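Local coordinates for uncharacterized protein Dfer_1899 (Dyadobacter fermentans, PDB 5HX0), which is of unknown function but has a sialidase-like six-bladed beta-propeller fold, consistent with a role in recognising or cleaving glycans, at residues K55-F60 with K87-V92; I64-G69 with G135-A140; L325-Y330 with V379-Y384. All coordinates share one frame; numbering follows the deposited sequence. Where two conformers were deposited one is given.

Contact 1: residues K55-F60 with K87-V92; sequences KFHAAF and KGTNHV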
ATOM      1  N   LYS A  55     -13.298  -4.188  10.559  1.00 13.47           N
ATOM      2  CA  LYS A  55     -13.107  -4.242   9.115  1.00 17.47           C
ATOM      3  C   LYS A  55     -11.789  -4.896   8.708  1.00 16.11           C
ATOM      4  O   LYS A  55     -11.565  -5.072   7.507  1.00 15.25           O
ATOM      5  CB  LYS A  55     -13.180  -2.824   8.528  1.00 16.62           C
ATOM      6  CG  LYS A  55     -14.557  -2.173   8.711  1.00 20.67           C
ATOM      7  CD  LYS A  55     -14.625  -0.864   7.927  1.00 28.68           C
ATOM      8  CE  LYS A  55     -15.846  -0.018   8.317  1.00 40.13           C
ATOM      9  NZ  LYS A  55     -17.070  -0.843   8.540  1.00 41.06           N
ATOM     10  N   PHE A  56     -10.917  -5.253   9.661  1.00  9.59           N
ATOM     11  CA  PHE A  56      -9.548  -5.647   9.360  1.00  9.06           C
ATOM     12  C   PHE A  56      -9.184  -6.955  10.047  1.00 12.91           C
ATOM     13  O   PHE A  56      -9.624  -7.248  11.158  1.00 12.98           O
ATOM     14  CB  PHE A  56      -8.519  -4.559   9.798  1.00 10.00           C
ATOM     15  CG  PHE A  56      -8.572  -3.318   8.949  1.00 11.87           C
ATOM     16  CD1 PHE A  56      -8.217  -3.379   7.606  1.00 12.32           C
ATOM     17  CD2 PHE A  56      -8.994  -2.102   9.474  1.00 11.64           C
ATOM     18  CE1 PHE A  56      -8.265  -2.232   6.782  1.00 13.81           C
ATOM     19  CE2 PHE A  56      -9.048  -0.952   8.664  1.00 15.40           C
ATOM     20  CZ  PHE A  56      -8.677  -1.026   7.306  1.00 11.72           C
ATOM     21  N   HIS A  57      -8.363  -7.726   9.357  1.00 10.53           N
ATOM     22  CA  HIS A  57      -7.636  -8.837   9.936  1.00 14.17           C
ATOM     23  C   HIS A  57      -6.265  -8.283  10.330  1.00 12.32           C
ATOM     24  O   HIS A  57      -5.486  -7.874   9.463  1.00 11.17           O
ATOM     25  CB  HIS A  57      -7.560  -9.955   8.906  1.00 13.00           C
ATOM     26  CG  HIS A  57      -6.948 -11.227   9.399  1.00 14.10           C
ATOM     27  ND1 HIS A  57      -5.590 -11.380   9.589  1.00 13.71           N
ATOM     28  CD2 HIS A  57      -7.507 -12.433   9.678  1.00 11.30           C
ATOM     29  CE1 HIS A  57      -5.342 -12.614   9.997  1.00 15.02           C
ATOM     30  NE2 HIS A  57      -6.487 -13.276  10.052  1.00 14.94           N
ATOM     31  N   ALA A  58      -5.991  -8.215  11.638  1.00 11.79           N
ATOM     32  CA  ALA A  58      -4.734  -7.690  12.163  1.00 10.44           C
ATOM     33  C   ALA A  58      -4.009  -8.838  12.839  1.00 11.48           C
ATOM     34  O   ALA A  58      -4.577  -9.484  13.726  1.00 11.84           O
ATOM     35  CB  ALA A  58      -4.967  -6.538  13.153  1.00  8.25           C
ATOM     36  N   ALA A  59      -2.773  -9.116  12.415  1.00  9.97           N
ATOM     37  CA  ALA A  59      -2.141 -10.348  12.883  1.00 10.65           C
ATOM     38  C   ALA A  59      -0.620 -10.260  12.813  1.00 12.21           C
ATOM     39  O   ALA A  59      -0.054  -9.380  12.171  1.00  8.31           O
ATOM     40  CB  ALA A  59      -2.643 -11.553  12.073  1.00  9.56           C
ATOM     41  N   PHE A  60       0.036 -11.219  13.484  1.00 10.57           N
ATOM     42  CA  PHE A  60       1.472 -11.479  13.381  1.00 10.42           C
ATOM     43  C   PHE A  60       2.297 -10.279  13.853  1.00  9.31           C
ATOM     44  O   PHE A  60       2.999  -9.651  13.042  1.00 11.60           O
ATOM     45  CB  PHE A  60       1.839 -11.841  11.919  1.00 11.22           C
ATOM     46  CG  PHE A  60       0.842 -12.800  11.261  1.00 10.04           C
ATOM     47  CD1 PHE A  60       0.502 -14.002  11.887  1.00 11.64           C
ATOM     48  CD2 PHE A  60       0.248 -12.485  10.049  1.00 12.61           C
ATOM     49  CE1 PHE A  60      -0.431 -14.890  11.309  1.00 13.65           C
ATOM     50  CE2 PHE A  60      -0.698 -13.362   9.457  1.00 14.70           C
ATOM     51  CZ  PHE A  60      -1.025 -14.569  10.087  1.00 12.86           C
ATOM     52  N   LYS A  87     -17.175 -15.432   2.961  1.00 19.60           N
ATOM     53  CA  LYS A  87     -17.434 -16.313   4.098  1.00 28.95           C
ATOM     54  C   LYS A  87     -16.384 -16.192   5.206  1.00 27.53           C
ATOM     55  O   LYS A  87     -16.719 -16.344   6.393  1.00 22.75           O
ATOM     56  CB  LYS A  87     -17.520 -17.764   3.607  1.00 39.53           C
ATOM     57  CG  LYS A  87     -16.232 -18.243   2.934  1.00 50.39           C
ATOM     58  CD  LYS A  87     -16.350 -19.644   2.357  1.00 62.39           C
ATOM     59  CE  LYS A  87     -15.002 -20.110   1.829  1.00 69.09           C
ATOM     60  NZ  LYS A  87     -13.978 -20.061   2.909  1.00 75.13           N
ATOM     61  N   GLY A  88     -15.124 -15.948   4.859  1.00 18.44           N
ATOM     62  CA  GLY A  88     -14.084 -15.873   5.874  1.00 18.45           C
ATOM     63  C   GLY A  88     -12.809 -15.324   5.264  1.00 18.18           C
ATOM     64  O   GLY A  88     -12.746 -15.010   4.070  1.00 20.68           O
ATOM     65  N   THR A  89     -11.782 -15.221   6.107  1.00 15.29           N
ATOM     66  CA  THR A  89     -10.509 -14.593   5.745  1.00 19.80           C
ATOM     67  C   THR A  89      -9.373 -15.603   5.886  1.00 19.48           C
ATOM     68  O   THR A  89      -9.330 -16.357   6.862  1.00 19.16           O
ATOM     69  CB  THR A  89     -10.268 -13.372   6.649  1.00 13.95           C
ATOM     70  OG1 THR A  89     -11.375 -12.460   6.505  1.00 14.22           O
ATOM     71  CG2 THR A  89      -8.931 -12.671   6.309  1.00 10.58           C
ATOM     72  N   ASN A  90      -8.467 -15.651   4.907  1.00 16.21           N
ATOM     73  CA  ASN A  90      -7.279 -16.474   5.071  1.00 16.86           C
ATOM     74  C   ASN A  90      -6.051 -15.563   5.208  1.00 12.80           C
ATOM     75  O   ASN A  90      -6.178 -14.378   5.522  1.00 14.86           O
ATOM     76  CB  ASN A  90      -7.174 -17.489   3.928  1.00 19.80           C
ATOM     77  CG  ASN A  90      -7.085 -16.828   2.553  1.00 24.62           C
ATOM     78  OD1 ASN A  90      -6.708 -15.663   2.431  1.00 17.46           O
ATOM     79  ND2 ASN A  90      -7.455 -17.575   1.509  1.00 25.32           N
ATOM     80  N   HIS A  91      -4.860 -16.126   5.020  1.00 13.56           N
ATOM     81  CA  HIS A  91      -3.652 -15.361   5.269  1.00 15.80           C
ATOM     82  C   HIS A  91      -2.999 -14.840   3.981  1.00 17.67           C
ATOM     83  O   HIS A  91      -1.820 -14.468   4.001  1.00 13.92           O
ATOM     84  CB  HIS A  91      -2.666 -16.195   6.093  1.00 13.32           C
ATOM     85  CG  HIS A  91      -3.138 -16.482   7.496  1.00 19.02           C
ATOM     86  ND1 HIS A  91      -2.604 -17.492   8.275  1.00 21.69           N
ATOM     87  CD2 HIS A  91      -4.087 -15.883   8.260  1.00 19.89           C
ATOM     88  CE1 HIS A  91      -3.200 -17.501   9.458  1.00 19.64           C
ATOM     89  NE2 HIS A  91      -4.109 -16.536   9.474  1.00 19.44           N
ATOM     90  N   VAL A  92      -3.730 -14.781   2.868  1.00 13.72           N
ATOM     91  CA  VAL A  92      -3.219 -14.107   1.678  1.00 13.76           C
ATOM     92  C   VAL A  92      -4.227 -13.054   1.240  1.00 14.28           C
ATOM     93  O   VAL A  92      -5.445 -13.277   1.284  1.00 14.84           O
ATOM     94  CB  VAL A  92      -2.885 -15.067   0.503  1.00 17.14           C
ATOM     95  CG1 VAL A  92      -1.773 -16.045   0.908  1.00 19.20           C
ATOM     96  CG2 VAL A  92      -4.125 -15.783  -0.027  1.00 17.37           C
TER
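F60 and H57 of one strand meet H91 and T89 of a loop in this six-bladed beta-propeller. The strand, 56-65, is the first of its four-stranded blade. The loop joins the second strand of that blade, 71-79, to the third, 97-103. The tight part is a cluster of three rings. F60 points its edge at H91, and CZ of F60 sits over the centre of the imidazole face. The two planes are almost perpendicular, at 88°, and the ring centroids are 5.0 Å apart. CZ of F60 is 3.7 Å from CE1 of H91. The F60 ring is also packed on one face by CB of its neighbour A59. H57 meets H91 obliquely, with the planes at 64°, and its CE1 is 3.9 Å from CD2 of H91. The two imidazoles share one outside partner. NE2 of H57 is hydrogen-bonded to OD2 of D365, and NE2 of H91 to OD1 of the same carboxylate. These bonds probably fix the rotation of both rings. An acetate ion and a glycerol lie near the H91 side chain. Both ligands probably come from the crystallisation liquor, though they may mark a pocket beside H91.

The 87-90 end of the loop is looser and partly exposed. N90 turns its side chain away from the strand, and its OD1 accepts from the backbone N of V92 in an Asx turn. At the two ends of the segment, K87 N bonds to D150 and V92 O to R148 of the second subunit. T89 gives only its methyl to the strand. CG2 is anti to the backbone N and rests 3.7 Å from CD2 of H57, while OG1 is hydrogen-bonded to the backbone N of R81.

Contact 2: residues I64-G69 with G135-A140; sequences IKKKNG and GTILCA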
ATOM      1  N   ILE A  64       9.337  -3.593  19.413  1.00 11.52           N
ATOM      2  CA  ILE A  64      10.609  -3.116  19.962  1.00  9.79           C
ATOM      3  C   ILE A  64      10.291  -1.923  20.856  1.00 13.71           C
ATOM      4  O   ILE A  64       9.190  -1.374  20.815  1.00 11.44           O
ATOM      5  CB  ILE A  64      11.594  -2.705  18.853  1.00 12.09           C
ATOM      6  CG1 ILE A  64      10.927  -1.598  18.022  1.00 11.12           C
ATOM      7  CG2 ILE A  64      11.937  -3.922  17.943  1.00 13.22           C
ATOM      8  CD1 ILE A  64      11.851  -0.809  17.159  1.00 17.93           C
ATOM      9  N   LYS A  65      11.258  -1.526  21.679  1.00 11.50           N
ATOM     10  CA  LYS A  65      11.154  -0.281  22.446  1.00  9.74           C
ATOM     11  C   LYS A  65      12.393   0.555  22.156  1.00 11.92           C
ATOM     12  O   LYS A  65      13.513   0.091  22.375  1.00 11.60           O
ATOM     13  CB  LYS A  65      11.014  -0.539  23.956  1.00 11.24           C
ATOM     14  CG  LYS A  65      10.873   0.760  24.757  1.00 16.38           C
ATOM     15  CD  LYS A  65      10.658   0.514  26.261  1.00 29.64           C
ATOM     16  CE  LYS A  65      11.966   0.243  27.012  1.00 50.21           C
ATOM     17  NZ  LYS A  65      12.518  -1.152  26.889  1.00 54.51           N
ATOM     18  N   LYS A  66      12.197   1.769  21.641  1.00  8.33           N
ATOM     19  CA  LYS A  66      13.333   2.587  21.235  1.00 12.87           C
ATOM     20  C   LYS A  66      13.995   3.233  22.447  1.00 13.40           C
ATOM     21  O   LYS A  66      13.423   3.294  23.536  1.00 12.66           O
ATOM     22  CB  LYS A  66      12.891   3.678  20.261  1.00 12.91           C
ATOM     23  CG  LYS A  66      12.224   3.118  19.017  1.00  9.32           C
ATOM     24  CD  LYS A  66      12.244   4.147  17.880  1.00 15.10           C
ATOM     25  CE  LYS A  66      11.377   5.319  18.192  1.00 14.59           C
ATOM     26  NZ  LYS A  66      11.483   6.373  17.123  1.00 19.66           N
ATOM     27  N   LYS A  67      15.219   3.729  22.231  1.00 13.09           N
ATOM     28  CA  LYS A  67      15.959   4.385  23.309  1.00 12.41           C
ATOM     29  C   LYS A  67      15.182   5.569  23.881  1.00 13.89           C
ATOM     30  O   LYS A  67      15.247   5.827  25.088  1.00 15.48           O
ATOM     31  CB  LYS A  67      17.332   4.829  22.785  1.00 15.27           C
ATOM     32  CG  LYS A  67      18.324   5.312  23.864  1.00 17.92           C
ATOM     33  CD  LYS A  67      18.999   4.148  24.595  1.00 19.23           C
ATOM     34  CE  LYS A  67      20.229   4.638  25.416  1.00 14.23           C
ATOM     35  NZ  LYS A  67      20.896   3.444  26.095  1.00 13.94           N
ATOM     36  N   ASN A  68      14.378   6.254  23.048  1.00 12.91           N
ATOM     37  CA  ASN A  68      13.596   7.386  23.539  1.00  9.82           C
ATOM     38  C   ASN A  68      12.316   6.980  24.260  1.00 16.57           C
ATOM     39  O   ASN A  68      11.518   7.859  24.593  1.00 16.35           O
ATOM     40  CB  ASN A  68      13.258   8.343  22.387  1.00 11.54           C
ATOM     41  CG  ASN A  68      12.264   7.759  21.396  1.00 17.21           C
ATOM     42  OD1 ASN A  68      11.733   6.663  21.567  1.00 12.40           O
ATOM     43  ND2 ASN A  68      12.001   8.513  20.351  1.00 20.47           N
ATOM     44  N   GLY A  69      12.096   5.695  24.513  1.00 10.97           N
ATOM     45  CA  GLY A  69      10.953   5.250  25.283  1.00 12.98           C
ATOM     46  C   GLY A  69       9.751   4.822  24.456  1.00 14.55           C
ATOM     47  O   GLY A  69       8.827   4.204  25.004  1.00 16.66           O
ATOM     48  N   GLY A 135      20.511   1.559  17.274  1.00 14.81           N
ATOM     49  CA  GLY A 135      19.244   2.178  16.959  1.00 15.62           C
ATOM     50  C   GLY A 135      18.703   1.862  15.585  1.00 15.20           C
ATOM     51  O   GLY A 135      17.524   2.147  15.327  1.00 15.52           O
ATOM     52  N   THR A 136      19.520   1.290  14.693  1.00 14.89           N
ATOM     53  CA  THR A 136      19.018   0.797  13.413  1.00 13.90           C
ATOM     54  C   THR A 136      17.865  -0.177  13.625  1.00 12.40           C
ATOM     55  O   THR A 136      17.894  -0.999  14.545  1.00 10.98           O
ATOM     56  CB  THR A 136      20.147   0.097  12.663  1.00 17.90           C
ATOM     57  OG1 THR A 136      21.223   1.027  12.461  1.00 22.70           O
ATOM     58  CG2 THR A 136      19.661  -0.447  11.318  1.00 11.90           C
ATOM     59  N   ILE A 137      16.847  -0.105  12.768  1.00 10.61           N
ATOM     60  CA  ILE A 137      15.736  -1.058  12.826  1.00 11.10           C
ATOM     61  C   ILE A 137      15.640  -1.788  11.500  1.00 11.41           C
ATOM     62  O   ILE A 137      15.611  -1.153  10.440  1.00 14.91           O
ATOM     63  CB  ILE A 137      14.398  -0.375  13.160  1.00 10.51           C
ATOM     64  CG1 ILE A 137      14.483   0.359  14.504  1.00 10.87           C
ATOM     65  CG2 ILE A 137      13.241  -1.420  13.177  1.00 10.60           C
ATOM     66  CD1 ILE A 137      13.332   1.358  14.723  1.00 13.17           C
ATOM     67  N   LEU A 138      15.608  -3.119  11.566  1.00 12.07           N
ATOM     68  CA  LEU A 138      15.331  -3.972  10.418  1.00 11.08           C
ATOM     69  C   LEU A 138      13.903  -4.479  10.533  1.00 14.65           C
ATOM     70  O   LEU A 138      13.452  -4.808  11.631  1.00 11.44           O
ATOM     71  CB  LEU A 138      16.275  -5.167  10.373  1.00 15.32           C
ATOM     72  CG  LEU A 138      17.783  -4.899  10.390  1.00 18.08           C
ATOM     73  CD1 LEU A 138      18.541  -6.220  10.391  1.00 23.64           C
ATOM     74  CD2 LEU A 138      18.144  -4.104   9.166  1.00 20.12           C
ATOM     75  N   CYS A 139      13.198  -4.553   9.400  1.00 11.09           N
ATOM     76  CA  CYS A 139      11.840  -5.102   9.370  1.00  9.37           C
ATOM     77  C   CYS A 139      11.788  -6.147   8.257  1.00 13.09           C
ATOM     78  O   CYS A 139      11.658  -5.802   7.080  1.00 13.62           O
ATOM     79  CB  CYS A 139      10.791  -4.003   9.165  1.00 10.57           C
ATOM     80  SG  CYS A 139       9.097  -4.646   9.167  1.00 14.26           S
ATOM     81  N   ALA A 140      11.888  -7.419   8.631  1.00 11.83           N
ATOM     82  CA  ALA A 140      11.831  -8.505   7.663  1.00 11.76           C
ATOM     83  C   ALA A 140      10.383  -8.825   7.315  1.00 15.70           C
ATOM     84  O   ALA A 140       9.471  -8.699   8.147  1.00 10.78           O
ATOM     85  CB  ALA A 140      12.521  -9.754   8.214  1.00 12.95           C
TER
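I137 meets I64 and K66 between the sheets of two neighbouring blades. Its CB points toward the 64-69 segment but stays 4.8 Å from CD1 of I64. The CG2 branch comes a little closer, 4.3 Å from the same CD1. The longer branch does the touching. CG1 of I137 is anti to the carbonyl carbon (chi1 -58°), and it lies 3.9 Å from CD1 of I64. At the end of the chain, CD1 of I137 meets CD1 of I64 at 3.6 Å. That methyl pair is the closest approach of the two segments. The same I137 methyl also lies 4.4 Å from CD of K66, so the lysine adds only the apolar middle of its chain. Its charged end goes elsewhere, and NZ is hydrogen-bonded to the carbonyl O of G178.

I64 reaches I137 with CD1 alone, and its side chain also packs on L129. No hydrogen bond links the two segments. Nearby, K65 O accepts from the side-chain amide of Q131 on strand 123-131. After K66 the chain reverses in a type I beta turn, closed by G69 N and K66 O at 2.9 Å, and enters strand 71-79. I64 lies near the end of the first strand of one blade, and I137 begins the second strand of the next. Apolar side chains meeting between the sheets of adjacent blades are typical of the beta-propeller fold.

Contact 3: residues L325-Y330 with V379-Y384; sequences LLSYGY and VLVSYY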
ATOM      1  N   LEU A 325      12.694 -15.363  28.555  1.00 12.10           N
ATOM      2  CA  LEU A 325      11.260 -15.564  28.394  1.00 14.49           C
ATOM      3  C   LEU A 325      10.993 -16.139  27.007  1.00 12.49           C
ATOM      4  O   LEU A 325      11.261 -15.479  25.999  1.00 15.26           O
ATOM      5  CB  LEU A 325      10.489 -14.257  28.580  1.00 12.68           C
ATOM      6  CG  LEU A 325       8.967 -14.393  28.386  1.00 13.55           C
ATOM      7  CD1 LEU A 325       8.362 -15.262  29.484  1.00 13.25           C
ATOM      8  CD2 LEU A 325       8.331 -13.001  28.367  1.00 17.18           C
ATOM      9  N   LEU A 326      10.484 -17.371  26.956  1.00 14.10           N
ATOM     10  CA  LEU A 326      10.124 -18.042  25.706  1.00 11.90           C
ATOM     11  C   LEU A 326       8.608 -18.030  25.606  1.00 17.31           C
ATOM     12  O   LEU A 326       7.941 -18.701  26.388  1.00 10.91           O
ATOM     13  CB  LEU A 326      10.655 -19.479  25.697  1.00 14.44           C
ATOM     14  CG  LEU A 326      10.501 -20.280  24.402  1.00 15.30           C
ATOM     15  CD1 LEU A 326      11.411 -19.730  23.313  1.00 12.58           C
ATOM     16  CD2 LEU A 326      10.811 -21.750  24.674  1.00 19.24           C
ATOM     17  N   SER A 327       8.053 -17.267  24.665  0.65  9.93           N
ATOM     18  CA  SER A 327       6.604 -17.235  24.520  0.65 13.90           C
ATOM     19  C   SER A 327       6.193 -17.917  23.220  0.65 14.72           C
ATOM     20  O   SER A 327       6.952 -17.938  22.243  0.65 14.04           O
ATOM     21  CB  SER A 327       6.074 -15.798  24.560  0.65 11.78           C
ATOM     22  OG  SER A 327       6.687 -15.010  23.569  0.65 12.51           O
ATOM     23  N   TYR A 328       4.982 -18.471  23.214  1.00 12.36           N
ATOM     24  CA  TYR A 328       4.491 -19.213  22.057  1.00 14.25           C
ATOM     25  C   TYR A 328       2.972 -19.247  22.033  1.00 13.30           C
ATOM     26  O   TYR A 328       2.310 -19.120  23.063  1.00 12.57           O
ATOM     27  CB  TYR A 328       5.020 -20.650  22.032  1.00 12.16           C
ATOM     28  CG  TYR A 328       5.027 -21.332  23.383  1.00 11.53           C
ATOM     29  CD1 TYR A 328       6.095 -21.155  24.255  1.00 17.40           C
ATOM     30  CD2 TYR A 328       4.001 -22.182  23.761  1.00 10.49           C
ATOM     31  CE1 TYR A 328       6.130 -21.779  25.488  1.00 14.04           C
ATOM     32  CE2 TYR A 328       4.027 -22.825  25.020  1.00 14.78           C
ATOM     33  CZ  TYR A 328       5.099 -22.614  25.862  1.00 14.79           C
ATOM     34  OH  TYR A 328       5.175 -23.223  27.104  1.00 19.82           O
ATOM     35  N   GLY A 329       2.429 -19.443  20.828  1.00 12.54           N
ATOM     36  CA  GLY A 329       1.009 -19.668  20.692  1.00 11.79           C
ATOM     37  C   GLY A 329       0.640 -21.093  21.061  1.00 14.40           C
ATOM     38  O   GLY A 329       1.432 -22.031  20.917  1.00 15.67           O
ATOM     39  N   TYR A 330      -0.580 -21.259  21.557  1.00 10.93           N
ATOM     40  CA  TYR A 330      -1.088 -22.574  21.945  1.00 12.38           C
ATOM     41  C   TYR A 330      -2.390 -22.809  21.189  1.00 18.76           C
ATOM     42  O   TYR A 330      -3.475 -22.449  21.650  1.00 18.52           O
ATOM     43  CB  TYR A 330      -1.298 -22.675  23.450  1.00 14.07           C
ATOM     44  CG  TYR A 330      -1.512 -24.094  23.921  1.00 18.66           C
ATOM     45  CD1 TYR A 330      -0.466 -25.003  23.946  1.00 18.65           C
ATOM     46  CD2 TYR A 330      -2.766 -24.525  24.339  1.00 22.93           C
ATOM     47  CE1 TYR A 330      -0.659 -26.319  24.405  1.00 18.96           C
ATOM     48  CE2 TYR A 330      -2.965 -25.824  24.789  1.00 23.30           C
ATOM     49  CZ  TYR A 330      -1.910 -26.710  24.820  1.00 25.34           C
ATOM     50  OH  TYR A 330      -2.118 -27.997  25.270  1.00 27.21           O
ATOM     51  N   VAL A 379       7.190  -6.877  31.515  1.00 16.38           N
ATOM     52  CA  VAL A 379       7.309  -7.312  30.126  1.00 14.35           C
ATOM     53  C   VAL A 379       5.928  -7.265  29.487  1.00 14.32           C
ATOM     54  O   VAL A 379       4.943  -7.700  30.091  1.00 17.31           O
ATOM     55  CB  VAL A 379       7.871  -8.748  30.042  1.00 16.45           C
ATOM     56  CG1 VAL A 379       7.770  -9.285  28.625  1.00 14.06           C
ATOM     57  CG2 VAL A 379       9.316  -8.802  30.533  1.00 22.02           C
ATOM     58  N   LEU A 380       5.860  -6.784  28.250  1.00 16.79           N
ATOM     59  CA  LEU A 380       4.650  -6.912  27.437  1.00 15.24           C
ATOM     60  C   LEU A 380       4.814  -8.100  26.501  1.00 13.25           C
ATOM     61  O   LEU A 380       5.762  -8.145  25.712  1.00 14.34           O
ATOM     62  CB  LEU A 380       4.395  -5.642  26.626  1.00 13.71           C
ATOM     63  CG  LEU A 380       3.331  -5.766  25.538  1.00 14.12           C
ATOM     64  CD1 LEU A 380       1.964  -5.945  26.178  1.00 15.01           C
ATOM     65  CD2 LEU A 380       3.357  -4.554  24.621  1.00 12.30           C
ATOM     66  N   VAL A 381       3.929  -9.078  26.613  1.00 11.81           N
ATOM     67  CA  VAL A 381       3.865 -10.163  25.633  1.00 11.28           C
ATOM     68  C   VAL A 381       2.741  -9.785  24.679  1.00 12.00           C
ATOM     69  O   VAL A 381       1.563  -9.905  25.021  1.00 14.16           O
ATOM     70  CB  VAL A 381       3.612 -11.524  26.286  1.00 13.44           C
ATOM     71  CG1 VAL A 381       3.616 -12.627  25.204  1.00 11.66           C
ATOM     72  CG2 VAL A 381       4.647 -11.794  27.390  1.00 13.18           C
ATOM     73  N   SER A 382       3.094  -9.305  23.486  1.00  7.72           N
ATOM     74  CA  SER A 382       2.073  -9.056  22.484  1.00  7.32           C
ATOM     75  C   SER A 382       1.808 -10.320  21.670  1.00  9.26           C
ATOM     76  O   SER A 382       2.610 -11.255  21.646  1.00 11.98           O
ATOM     77  CB  SER A 382       2.499  -7.914  21.543  1.00  9.63           C
ATOM     78  OG  SER A 382       3.489  -8.373  20.622  1.00  9.33           O
ATOM     79  N   TYR A 383       0.658 -10.343  20.999  1.00  8.90           N
ATOM     80  CA  TYR A 383       0.238 -11.461  20.157  1.00  7.56           C
ATOM     81  C   TYR A 383      -0.965 -10.975  19.367  1.00 11.71           C
ATOM     82  O   TYR A 383      -1.464  -9.874  19.602  1.00 12.01           O
ATOM     83  CB  TYR A 383      -0.099 -12.726  20.974  1.00  7.93           C
ATOM     84  CG  TYR A 383      -0.861 -12.448  22.252  1.00 12.28           C
ATOM     85  CD1 TYR A 383      -2.254 -12.321  22.248  1.00 13.11           C
ATOM     86  CD2 TYR A 383      -0.183 -12.287  23.466  1.00 17.24           C
ATOM     87  CE1 TYR A 383      -2.952 -12.056  23.426  1.00 13.16           C
ATOM     88  CE2 TYR A 383      -0.883 -12.032  24.649  1.00 15.11           C
ATOM     89  CZ  TYR A 383      -2.257 -11.905  24.611  1.00 12.99           C
ATOM     90  OH  TYR A 383      -2.939 -11.643  25.774  1.00 15.21           O
ATOM     91  N   TYR A 384      -1.410 -11.774  18.394  1.00  7.06           N
ATOM     92  CA  TYR A 384      -2.718 -11.486  17.833  1.00  9.34           C
ATOM     93  C   TYR A 384      -3.698 -12.530  18.341  1.00 16.12           C
ATOM     94  O   TYR A 384      -3.313 -13.586  18.870  1.00 10.25           O
ATOM     95  CB  TYR A 384      -2.712 -11.377  16.287  1.00  9.09           C
ATOM     96  CG  TYR A 384      -2.802 -12.679  15.498  1.00  9.22           C
ATOM     97  CD1 TYR A 384      -1.706 -13.530  15.405  1.00 12.21           C
ATOM     98  CD2 TYR A 384      -3.974 -13.025  14.799  1.00  7.61           C
ATOM     99  CE1 TYR A 384      -1.767 -14.726  14.655  1.00 13.57           C
ATOM    100  CE2 TYR A 384      -4.048 -14.230  14.049  1.00 10.51           C
ATOM    101  CZ  TYR A 384      -2.927 -15.069  13.984  1.00 10.40           C
ATOM    102  OH  TYR A 384      -2.967 -16.259  13.257  1.00 13.34           O
TER
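L325 lays its CD2 methyl across V379 and V381, two alternate residues of strand 378-385. CD2 is 3.8 Å from CG1 of V379 and 4.0 Å from CG2 of V381. One leucine methyl therefore bridges both valines. CB of L325 points toward the other strand, and with CG anti to the backbone N (chi1 178°) and chi2 66°, CD2 lands between the valines. L325 and V379 run past each other in opposite directions, each coming from its own backbone. CG1 of V379 is likewise anti to its backbone N.

The two methyls of V381 are divided between two partners. CG2 goes to L325, while CG1 faces CB of S327 at the longer distance of 4.1 Å. S327 adds only this carbon to the contact, and the backbones are nearer here, consistent with its small side chain. The CA atoms of S327 and V381 are 7.7 Å apart, against 9.3 Å for L325 and V379. The strand segments point the same way, with 24° between their directions and 9.0 Å between their axes. No hydrogen bond joins them. This is one sheet lying on another, and all four touching residues are buried.

Each strand is the second of its own propeller blade. Strand 324-330 lies between 314-318 and 336-342, and L325 also packs on A339 and I341 of the latter. Strand 378-385 lies between 367-375 and 393-401, in the blade that the N-terminal strand 42-51 completes. The first strands of both blades flank the contact. A371 of strand 367-375 touches L325, P369 of that strand touches S327, and L317 of strand 314-318 touches V379.

Contacts 2 and 3 are buried and apolar. Chiefly aliphatic carbons meet there between neighbouring blades, with the carbon parts of K66 and S327. Contact 1 is only partly buried. It relies on aromatic rings and on histidines held by D365, and its segments, unlike those of the others, touch the second subunit. Contacts 1 and 2 both use strand 56-65, at its two ends, and their centres are 26 Å apart. Contacts 1 and 3 touch through Y384. CB of A59 packs against CD2 of Y384 at 3.4 Å, and Y384 OH is also hydrogen-bonded to D365. Contacts 2 and 3 do not touch; their nearest atoms are about 8 Å apart.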